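Local coordinates for protein tryptophan decarboxylase 1 (Oryza sativa subsp. japonica, PDB 6KHO) that catalyses the pyridoxal-phosphate-dependent decarboxylation of L-tryptophan to tryptamine, and of 5-hydroxy-L-tryptophan to serotonin, working as a homodimer, at residues S87-G91 with M92-A96; W145-M149 with L150-T154; V278-V281 with G282-D286; R459-M462 with E463-K467. All blocks are in the same frame, centred on the assembly; numbering follows the deposited sequence.

Interaction 1: residues S87-G91 with M92-A96; sequences SVVPG and MTHWA
The apolar contacts gather on Val89. The sulfur of Met92 lies 3.8 Å from Val89 CA and 4.3 Å from Val89 CG2. Met92 CG lies anti to its carbonyl carbon (chi1 -83°), which carries the sulfur back toward Val89, while Met122 of the second subunit packs against the same side chain. An alanine in place of Met92 would probably leave Val89 without its sulfur neighbour and open a gap toward Met122 of that subunit.

Val89 and Met92 are also joined through the backbone: Met92 N donates to Val89 O over 3.2 Å. The bond is fairly straight at the hydrogen (164°), yet the N-H comes in from above the carbonyl plane. Just before it, Gly91 N bonds to Val88 O at 2.9 Å. Both are i to i+3 bonds, the mark of a short 3-10 turn, here covering 89-91 and following on from the helix that begins at residue 77. A little further on, His94 is the centre of an inverse gamma turn.

The His94 side chain approaches Val89 at about a right angle. Its ring nitrogen ND1 is hydrogen-bonded to Tyr44 OH on helix 27-47. Its CE1 sits 3.6 Å from Val89 O and 4.0 Å from Val89 CG1, the methyl anti to the backbone N (chi1 171°).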
loop_
_atom_site.group_PDB
_atom_site.type_symbol
_atom_site.label_atom_id
_atom_site.label_comp_id
_atom_site.label_asym_id
_atom_site.label_seq_id
_atom_site.Cartn_x
_atom_site.Cartn_y
_atom_site.Cartn_z
ATOM N N SER A 87 -19.866 16.331 8.661
ATOM C CA SER A 87 -20.155 14.933 8.944
ATOM C C SER A 87 -18.920 14.069 9.149
ATOM O O SER A 87 -18.991 13.088 9.893
ATOM C CB SER A 87 -20.992 14.331 7.813
ATOM O OG SER A 87 -22.247 14.985 7.718
ATOM N N VAL A 88 -17.793 14.403 8.522
ATOM C CA VAL A 88 -16.586 13.589 8.648
ATOM C C VAL A 88 -15.764 14.020 9.857
ATOM O O VAL A 88 -15.526 13.222 10.773
ATOM C CB VAL A 88 -15.749 13.655 7.357
ATOM C CG1 VAL A 88 -14.435 12.881 7.527
ATOM C CG2 VAL A 88 -16.566 13.156 6.159
ATOM N N VAL A 89 -15.319 15.274 9.875
ATOM C CA VAL A 89 -14.455 15.785 10.943
ATOM C C VAL A 89 -15.024 15.538 12.343
ATOM O O VAL A 89 -14.250 15.204 13.255
ATOM C CB VAL A 89 -14.162 17.283 10.745
ATOM C CG1 VAL A 89 -13.463 17.866 11.968
ATOM C CG2 VAL A 89 -13.315 17.509 9.498
ATOM N N PRO A 90 -16.333 15.716 12.593
ATOM C CA PRO A 90 -16.840 15.475 13.957
ATOM C C PRO A 90 -16.827 14.013 14.371
ATOM O O PRO A 90 -16.930 13.730 15.572
ATOM C CB PRO A 90 -18.272 16.032 13.904
ATOM C CG PRO A 90 -18.236 17.029 12.780
ATOM C CD PRO A 90 -17.365 16.360 11.761
ATOM N N GLY A 91 -16.716 13.080 13.429
ATOM C CA GLY A 91 -16.615 11.667 13.733
ATOM C C GLY A 91 -15.205 11.118 13.714
ATOM O O GLY A 91 -15.029 9.899 13.824
ATOM N N MET A 92 -14.197 11.975 13.587
ATOM C CA MET A 92 -12.798 11.567 13.572
ATOM C C MET A 92 -12.231 11.459 14.976
ATOM O O MET A 92 -12.597 12.220 15.872
ATOM C CB MET A 92 -11.943 12.589 12.826
ATOM C CG MET A 92 -11.906 12.481 11.340
ATOM S SD MET A 92 -11.143 14.025 10.773
ATOM C CE MET A 92 -9.537 13.950 11.566
ATOM N N THR A 93 -11.281 10.539 15.140
ATOM C CA THR A 93 -10.306 10.613 16.219
ATOM C C THR A 93 -9.126 11.446 15.724
ATOM O O THR A 93 -8.580 11.168 14.651
ATOM C CB THR A 93 -9.852 9.208 16.616
ATOM O OG1 THR A 93 -10.968 8.498 17.156
ATOM C CG2 THR A 93 -8.698 9.251 17.614
ATOM N N HIS A 94 -8.731 12.461 16.488
ATOM C CA HIS A 94 -7.775 13.444 15.968
ATOM C C HIS A 94 -6.349 13.026 16.310
ATOM O O HIS A 94 -5.770 13.431 17.321
ATOM C CB HIS A 94 -8.124 14.834 16.474
ATOM C CG HIS A 94 -9.453 15.306 15.967
ATOM N ND1 HIS A 94 -9.655 15.679 14.653
ATOM C CD2 HIS A 94 -10.661 15.396 16.577
ATOM C CE1 HIS A 94 -10.926 16.008 14.485
ATOM N NE2 HIS A 94 -11.559 15.839 15.636
ATOM N N TRP A 95 -5.771 12.215 15.420
ATOM C CA TRP A 95 -4.362 11.853 15.538
ATOM C C TRP A 95 -3.457 13.081 15.552
ATOM O O TRP A 95 -2.403 13.063 16.193
ATOM C CB TRP A 95 -3.975 10.922 14.390
ATOM C CG TRP A 95 -4.441 9.528 14.590
ATOM C CD1 TRP A 95 -5.714 9.064 14.462
ATOM C CD2 TRP A 95 -3.635 8.400 14.960
ATOM N NE1 TRP A 95 -5.754 7.717 14.734
ATOM C CE2 TRP A 95 -4.491 7.283 15.036
ATOM C CE3 TRP A 95 -2.273 8.225 15.221
ATOM C CZ2 TRP A 95 -4.030 6.005 15.372
ATOM C CZ3 TRP A 95 -1.818 6.954 15.560
ATOM C CH2 TRP A 95 -2.695 5.867 15.641
ATOM N N ALA A 96 -3.861 14.162 14.870
ATOM C CA ALA A 96 -3.055 15.374 14.815
ATOM C C ALA A 96 -3.175 16.226 16.071
ATOM O O ALA A 96 -2.425 17.197 16.213
ATOM C CB ALA A 96 -3.446 16.226 13.593
#

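Interaction 2: residues W145-M149 with L150-T154; sequences WLAQM and LNLPT
Leu150 N donates to Leu146 O at 2.9 Å, the last regular i to i+4 bond as helix 133-149 runs out. Beyond it the chain closes in a Schellman motif. Asn151 takes positive phi (55°), which turns the backbone so that Leu152 N reaches back to Ala147 O, also at 2.9 Å and in the carbonyl plane. Inside that wider loop Asn151 N bonds to Gln148 O at 3.0 Å, meeting this carbonyl from above its plane. The carbonyls of Leu146, Ala147 and Gln148 are thus each taken by one of the next amides. Within the turn, Leu150 O and Asn151 O accept from NE and NH2 of Arg312, which ties the helix end to another part of the same chain.

The side chains make two apolar pairs. Leu150 lies obliquely across Leu146, with its CD1 4.0 Å from Leu146 CG. In Leu146, chi1 of 176° sets CG beside Leu150, and chi2 of 59° brings CD1 to 4.1 Å from Leu150 CG. Both leucines rest on Met326 of strand 323-326, and Tyr342 of strand 339-343 touches Ala147 and Leu152, so the helix end is seated on the large mixed sheet of the cofactor-binding domain; the side chain of Leu150 is about 14 Å from the bound pyridoxal phosphate. On the flank facing the second subunit, Gln148 NE2 bonds to Asp144 OD1 one turn back and to Ala68 O of that subunit.

The second pair is Leu152 with Ala147, Leu152 CD1 lying 4.0 Å from Ala147 CB.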
loop_
_atom_site.group_PDB
_atom_site.type_symbol
_atom_site.label_atom_id
_atom_site.label_comp_id
_atom_site.label_asym_id
_atom_site.label_seq_id
_atom_site.Cartn_x
_atom_site.Cartn_y
_atom_site.Cartn_z
ATOM N N TRP A 145 20.168 8.107 1.567
ATOM C CA TRP A 145 20.322 9.201 2.522
ATOM C C TRP A 145 19.906 8.773 3.921
ATOM O O TRP A 145 20.595 9.075 4.900
ATOM C CB TRP A 145 19.483 10.410 2.101
ATOM C CG TRP A 145 20.026 11.266 1.000
ATOM C CD1 TRP A 145 21.033 10.972 0.118
ATOM C CD2 TRP A 145 19.554 12.574 0.651
ATOM N NE1 TRP A 145 21.212 12.026 -0.756
ATOM C CE2 TRP A 145 20.319 13.020 -0.443
ATOM C CE3 TRP A 145 18.561 13.412 1.168
ATOM C CZ2 TRP A 145 20.116 14.274 -1.033
ATOM C CZ3 TRP A 145 18.363 14.652 0.589
ATOM C CH2 TRP A 145 19.136 15.070 -0.506
ATOM N N LEU A 146 18.745 8.121 4.042
ATOM C CA LEU A 146 18.281 7.672 5.358
ATOM C C LEU A 146 19.233 6.639 5.962
ATOM O O LEU A 146 19.505 6.659 7.173
ATOM C CB LEU A 146 16.868 7.089 5.243
ATOM C CG LEU A 146 16.286 6.478 6.529
ATOM C CD1 LEU A 146 16.215 7.523 7.659
ATOM C CD2 LEU A 146 14.899 5.893 6.245
ATOM N N ALA A 147 19.742 5.723 5.134
ATOM C CA ALA A 147 20.728 4.764 5.622
ATOM C C ALA A 147 21.970 5.475 6.154
ATOM O O ALA A 147 22.578 5.029 7.135
ATOM C CB ALA A 147 21.093 3.774 4.513
ATOM N N GLN A 148 22.359 6.590 5.528
ATOM C CA GLN A 148 23.489 7.368 6.039
ATOM C C GLN A 148 23.157 8.006 7.381
ATOM O O GLN A 148 23.972 7.968 8.308
ATOM C CB GLN A 148 23.905 8.448 5.042
ATOM C CG GLN A 148 24.509 7.930 3.753
ATOM C CD GLN A 148 24.828 9.049 2.781
ATOM O OE1 GLN A 148 25.466 10.035 3.143
ATOM N NE2 GLN A 148 24.371 8.906 1.539
ATOM N N MET A 149 21.964 8.602 7.506
ATOM C CA MET A 149 21.554 9.164 8.796
ATOM C C MET A 149 21.555 8.097 9.889
ATOM O O MET A 149 21.988 8.355 11.022
ATOM C CB MET A 149 20.167 9.802 8.687
ATOM C CG MET A 149 20.062 10.946 7.687
ATOM S SD MET A 149 18.692 12.065 8.053
ATOM C CE MET A 149 17.274 10.960 8.021
ATOM N N LEU A 150 21.059 6.901 9.574
ATOM C CA LEU A 150 21.001 5.804 10.533
ATOM C C LEU A 150 22.352 5.151 10.759
ATOM O O LEU A 150 22.466 4.281 11.631
ATOM C CB LEU A 150 20.029 4.724 10.057
ATOM C CG LEU A 150 18.551 5.094 9.978
ATOM C CD1 LEU A 150 17.778 4.003 9.239
ATOM C CD2 LEU A 150 18.011 5.287 11.375
ATOM N N ASN A 151 23.357 5.520 9.973
ATOM C CA ASN A 151 24.655 4.868 10.029
ATOM C C ASN A 151 24.533 3.363 9.831
ATOM O O ASN A 151 25.208 2.575 10.498
ATOM C CB ASN A 151 25.365 5.183 11.338
ATOM C CG ASN A 151 26.475 6.139 11.139
ATOM O OD1 ASN A 151 27.554 5.756 10.689
ATOM N ND2 ASN A 151 26.216 7.412 11.411
ATOM N N LEU A 152 23.662 2.950 8.912
ATOM C CA LEU A 152 23.627 1.540 8.563
ATOM C C LEU A 152 24.966 1.124 7.956
ATOM O O LEU A 152 25.619 1.920 7.278
ATOM C CB LEU A 152 22.499 1.243 7.581
ATOM C CG LEU A 152 21.068 1.401 8.101
ATOM C CD1 LEU A 152 20.094 0.870 7.064
ATOM C CD2 LEU A 152 20.871 0.663 9.424
ATOM N N PRO A 153 25.413 -0.106 8.213
ATOM C CA PRO A 153 26.562 -0.644 7.475
ATOM C C PRO A 153 26.348 -0.523 5.970
ATOM O O PRO A 153 25.217 -0.588 5.474
ATOM C CB PRO A 153 26.610 -2.113 7.913
ATOM C CG PRO A 153 25.941 -2.129 9.244
ATOM C CD PRO A 153 24.906 -1.038 9.233
ATOM N N THR A 154 27.456 -0.352 5.241
ATOM C CA THR A 154 27.368 -0.171 3.794
ATOM C C THR A 154 26.831 -1.412 3.101
ATOM O O THR A 154 26.332 -1.314 1.973
ATOM C CB THR A 154 28.735 0.197 3.198
ATOM O OG1 THR A 154 29.729 -0.702 3.690
ATOM C CG2 THR A 154 29.124 1.608 3.578
#

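Interaction 3: residues V278-V281 with G282-D286; sequences VDPV and GAVAD
Pro280 and Val284 face each other across the first turn of helix 281-289. Val284 leans its side chain's first bond toward Pro280 and Val281, and its CG2, anti to the carbonyl carbon, comes to 3.3 Å from Pro280 O and 4.4 Å from Pro280 CD. Ala283 meets the proline ring at another corner, methyl to ring carbon, its CB 4.2 Å from Pro280 CB. The ring therefore touches both residues, and Pro246 at the start of helix 246-258 packs on Pro280 and Ala283 alike.

Pro280 holds the N-cap position of the helix. A proline is tolerated here, since the i to i+4 bonding of the helix asks nothing of the N-cap residue's own nitrogen, while its carbonyl can still serve: Val284 N donates to Pro280 O at 3.0 Å, nearly along the C=O axis. Ala285 N repeats the step to Val281 O, also at 3.0 Å.

Val281 packs on Val270 and Val321, whereas Val284 packs instead on Leu249 of helix 246-258 and Val266 of strand 262-269. Ahead of the cap, Asp279 is anchored by its carboxylate, OD2 accepting from Thr269 N and OD1 from Leu244 N.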
loop_
_atom_site.group_PDB
_atom_site.type_symbol
_atom_site.label_atom_id
_atom_site.label_comp_id
_atom_site.label_asym_id
_atom_site.label_seq_id
_atom_site.Cartn_x
_atom_site.Cartn_y
_atom_site.Cartn_z
ATOM N N VAL A 278 13.644 -3.478 24.008
ATOM C CA VAL A 278 14.641 -3.530 22.939
ATOM C C VAL A 278 15.333 -4.883 22.979
ATOM O O VAL A 278 15.998 -5.209 23.968
ATOM C CB VAL A 278 15.679 -2.405 23.056
ATOM C CG1 VAL A 278 16.804 -2.645 22.060
ATOM C CG2 VAL A 278 15.022 -1.031 22.817
ATOM N N ASP A 279 15.184 -5.661 21.909
ATOM C CA ASP A 279 15.863 -6.949 21.806
ATOM C C ASP A 279 17.350 -6.733 21.513
ATOM O O ASP A 279 17.709 -5.806 20.782
ATOM C CB ASP A 279 15.220 -7.807 20.702
ATOM C CG ASP A 279 13.769 -8.214 21.016
ATOM O OD1 ASP A 279 13.339 -8.089 22.187
ATOM O OD2 ASP A 279 13.053 -8.678 20.091
ATOM N N PRO A 280 18.248 -7.573 22.075
ATOM C CA PRO A 280 19.685 -7.398 21.809
ATOM C C PRO A 280 20.065 -7.943 20.440
ATOM O O PRO A 280 20.197 -9.162 20.265
ATOM C CB PRO A 280 20.347 -8.193 22.942
ATOM C CG PRO A 280 19.360 -9.292 23.229
ATOM C CD PRO A 280 17.982 -8.744 22.937
ATOM N N VAL A 281 20.251 -7.041 19.470
ATOM C CA VAL A 281 20.263 -7.434 18.061
ATOM C C VAL A 281 21.439 -8.358 17.760
ATOM O O VAL A 281 21.274 -9.407 17.127
ATOM C CB VAL A 281 20.284 -6.187 17.155
ATOM C CG1 VAL A 281 20.510 -6.589 15.714
ATOM C CG2 VAL A 281 18.983 -5.383 17.304
ATOM N N GLY A 282 22.647 -7.962 18.174
ATOM C CA GLY A 282 23.813 -8.784 17.893
ATOM C C GLY A 282 23.716 -10.169 18.506
ATOM O O GLY A 282 23.997 -11.177 17.847
ATOM N N ALA A 283 23.302 -10.243 19.769
ATOM C CA ALA A 283 23.210 -11.545 20.423
ATOM C C ALA A 283 22.177 -12.444 19.749
ATOM O O ALA A 283 22.368 -13.664 19.684
ATOM C CB ALA A 283 22.878 -11.367 21.905
ATOM N N VAL A 284 21.092 -11.863 19.227
ATOM C CA VAL A 284 20.082 -12.653 18.523
ATOM C C VAL A 284 20.641 -13.191 17.210
ATOM O O VAL A 284 20.416 -14.352 16.850
ATOM C CB VAL A 284 18.814 -11.806 18.287
ATOM C CG1 VAL A 284 17.871 -12.490 17.296
ATOM C CG2 VAL A 284 18.102 -11.565 19.600
ATOM N N ALA A 285 21.336 -12.339 16.453
ATOM C CA ALA A 285 21.885 -12.769 15.174
ATOM C C ALA A 285 22.879 -13.910 15.367
ATOM O O ALA A 285 22.933 -14.842 14.561
ATOM C CB ALA A 285 22.560 -11.592 14.479
ATOM N N ASP A 286 23.682 -13.839 16.427
ATOM C CA ASP A 286 24.654 -14.893 16.693
ATOM C C ASP A 286 23.959 -16.214 16.991
ATOM O O ASP A 286 24.372 -17.268 16.494
ATOM C CB ASP A 286 25.556 -14.473 17.852
ATOM C CG ASP A 286 26.442 -13.303 17.493
ATOM O OD1 ASP A 286 26.501 -12.950 16.291
ATOM O OD2 ASP A 286 27.065 -12.718 18.407
#

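Interaction 4: residues R459-M462 with E463-K467; sequences RELM and ERLNK
Both segments belong to helix 451-468, and four successive i to i+4 bonds carry the backbone from one to the other. Glu463 N donates to Arg459 O, Arg464 N to Glu460 O, Leu465 N to Leu461 O and Asn466 N to Met462 O; the third is the shortest, at 2.8 Å.

Two salt bridges follow the same spacing. Arg459 NH1 reaches Glu463 OE1 at 3.0 Å. The oxygen lies close to the guanidinium plane, but the carboxylate is turned so that it is met from above its own plane, the two planes standing 68° apart. A bend at chi3 (-90°) swings the guanidinium of Arg459 round to that oxygen. In the second bridge Arg464 NE donates to Glu460 OE1 at 3.1 Å. Here the oxygen offers its anti lone pair, and it sits 31° out of the guanidinium plane. Arg464 arrives with its chain extended from CG to NE, its CG passing 3.4 Å from Glu460 O, and it also rests on Thr508 and Met512 of helix 495-513. A leucine in place of Arg464 would probably leave the Glu460 carboxylate without its charged mate and free to swing.

On the buried flank Leu461 CG meets Leu465 CD1 at 3.8 Å, while Leu461 and Met462 both lie on Leu484 of strand 481-487. Asn466 OD1 accepts from Val473 N beyond the helix end. Polar bridges along one flank and leucines along another make this an amphipathic helix, packed against the four-stranded antiparallel sheet of the C-terminal region.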
loop_
_atom_site.group_PDB
_atom_site.type_symbol
_atom_site.label_atom_id
_atom_site.label_comp_id
_atom_site.label_asym_id
_atom_site.label_seq_id
_atom_site.Cartn_x
_atom_site.Cartn_y
_atom_site.Cartn_z
ATOM N N ARG A 459 -8.046 1.585 34.802
ATOM C CA ARG A 459 -9.028 1.574 33.728
ATOM C C ARG A 459 -10.023 2.718 33.886
ATOM O O ARG A 459 -10.430 3.336 32.898
ATOM C CB ARG A 459 -9.758 0.237 33.679
ATOM C CG ARG A 459 -10.909 0.243 32.705
ATOM C CD ARG A 459 -11.569 -1.113 32.576
ATOM N NE ARG A 459 -10.974 -1.937 31.522
ATOM C CZ ARG A 459 -11.099 -1.694 30.216
ATOM N NH1 ARG A 459 -11.783 -0.635 29.792
ATOM N NH2 ARG A 459 -10.534 -2.507 29.332
ATOM N N GLU A 460 -10.416 3.015 35.127
ATOM C CA GLU A 460 -11.294 4.149 35.389
ATOM C C GLU A 460 -10.610 5.458 35.021
ATOM O O GLU A 460 -11.198 6.309 34.341
ATOM C CB GLU A 460 -11.713 4.148 36.864
ATOM C CG GLU A 460 -12.665 5.264 37.266
ATOM C CD GLU A 460 -14.111 4.958 36.923
ATOM O OE1 GLU A 460 -14.944 5.894 36.935
ATOM O OE2 GLU A 460 -14.419 3.783 36.635
ATOM N N LEU A 461 -9.365 5.636 35.471
ATOM C CA LEU A 461 -8.592 6.823 35.122
ATOM C C LEU A 461 -8.571 7.045 33.611
ATOM O O LEU A 461 -8.898 8.134 33.121
ATOM C CB LEU A 461 -7.170 6.688 35.668
ATOM C CG LEU A 461 -6.230 7.859 35.396
ATOM C CD1 LEU A 461 -6.887 9.165 35.825
ATOM C CD2 LEU A 461 -4.888 7.660 36.095
ATOM N N MET A 462 -8.215 6.001 32.859
ATOM C CA MET A 462 -8.103 6.106 31.408
ATOM C C MET A 462 -9.425 6.526 30.771
ATOM O O MET A 462 -9.462 7.427 29.924
ATOM C CB MET A 462 -7.632 4.765 30.835
ATOM C CG MET A 462 -7.674 4.669 29.312
ATOM S SD MET A 462 -7.322 3.000 28.708
ATOM C CE MET A 462 -8.941 2.221 28.756
ATOM N N GLU A 463 -10.522 5.868 31.150
ATOM C CA GLU A 463 -11.808 6.184 30.540
ATOM C C GLU A 463 -12.277 7.577 30.941
ATOM O O GLU A 463 -13.006 8.223 30.181
ATOM C CB GLU A 463 -12.839 5.111 30.910
ATOM C CG GLU A 463 -12.395 3.693 30.513
ATOM C CD GLU A 463 -13.333 2.587 30.999
ATOM O OE1 GLU A 463 -13.610 1.654 30.210
ATOM O OE2 GLU A 463 -13.778 2.636 32.167
ATOM N N ARG A 464 -11.829 8.061 32.104
ATOM C CA ARG A 464 -12.158 9.406 32.564
ATOM C C ARG A 464 -11.343 10.467 31.838
ATOM O O ARG A 464 -11.860 11.543 31.529
ATOM C CB ARG A 464 -11.932 9.507 34.072
ATOM C CG ARG A 464 -13.135 9.074 34.884
ATOM C CD ARG A 464 -12.922 9.272 36.373
ATOM N NE ARG A 464 -14.096 8.837 37.122
ATOM C CZ ARG A 464 -14.433 9.303 38.320
ATOM N NH1 ARG A 464 -13.684 10.223 38.917
ATOM N NH2 ARG A 464 -15.524 8.846 38.919
ATOM N N LEU A 465 -10.062 10.206 31.582
ATOM C CA LEU A 465 -9.286 11.160 30.801
ATOM C C LEU A 465 -9.848 11.286 29.388
ATOM O O LEU A 465 -9.921 12.392 28.841
ATOM C CB LEU A 465 -7.815 10.748 30.782
ATOM C CG LEU A 465 -7.137 10.732 32.156
ATOM C CD1 LEU A 465 -5.902 9.849 32.153
ATOM C CD2 LEU A 465 -6.777 12.139 32.621
ATOM N N ASN A 466 -10.314 10.173 28.809
ATOM C CA ASN A 466 -10.803 10.197 27.431
ATOM C C ASN A 466 -12.141 10.929 27.300
ATOM O O ASN A 466 -12.373 11.613 26.295
ATOM C CB ASN A 466 -10.918 8.777 26.884
ATOM C CG ASN A 466 -9.552 8.106 26.704
ATOM O OD1 ASN A 466 -8.506 8.764 26.743
ATOM N ND2 ASN A 466 -9.562 6.794 26.522
ATOM N N LYS A 467 -13.044 10.790 28.283
ATOM C CA LYS A 467 -14.328 11.494 28.200
ATOM C C LYS A 467 -14.147 13.003 28.277
ATOM O O LYS A 467 -15.001 13.751 27.786
ATOM C CB LYS A 467 -15.275 11.032 29.315
ATOM C CG LYS A 467 -14.705 11.254 30.708
ATOM C CD LYS A 467 -15.741 11.169 31.830
ATOM C CE LYS A 467 -15.210 11.835 33.099
ATOM N NZ LYS A 467 -14.806 13.251 32.850
#

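How the interactions relate
The four contacts come in series along the chain; each is a local contact in one continuous stretch, and none nests in or crosses another. Interaction 1 follows helix 77-88, beside helix 27-47 and the second subunit. Interaction 2 closes helix 133-149 over the large mixed sheet and also touches the second subunit, on the opposite side of the chain's centre from interaction 1, their centres about 37 Å apart. Interaction 3 opens helix 281-289 after strand 262-269 of that sheet, its centre about 19 Å from that of interaction 2. Interaction 4 lies within helix 451-468 by the antiparallel sheet. Though latest in sequence, it is about 19 Å, centre to centre, from interaction 1.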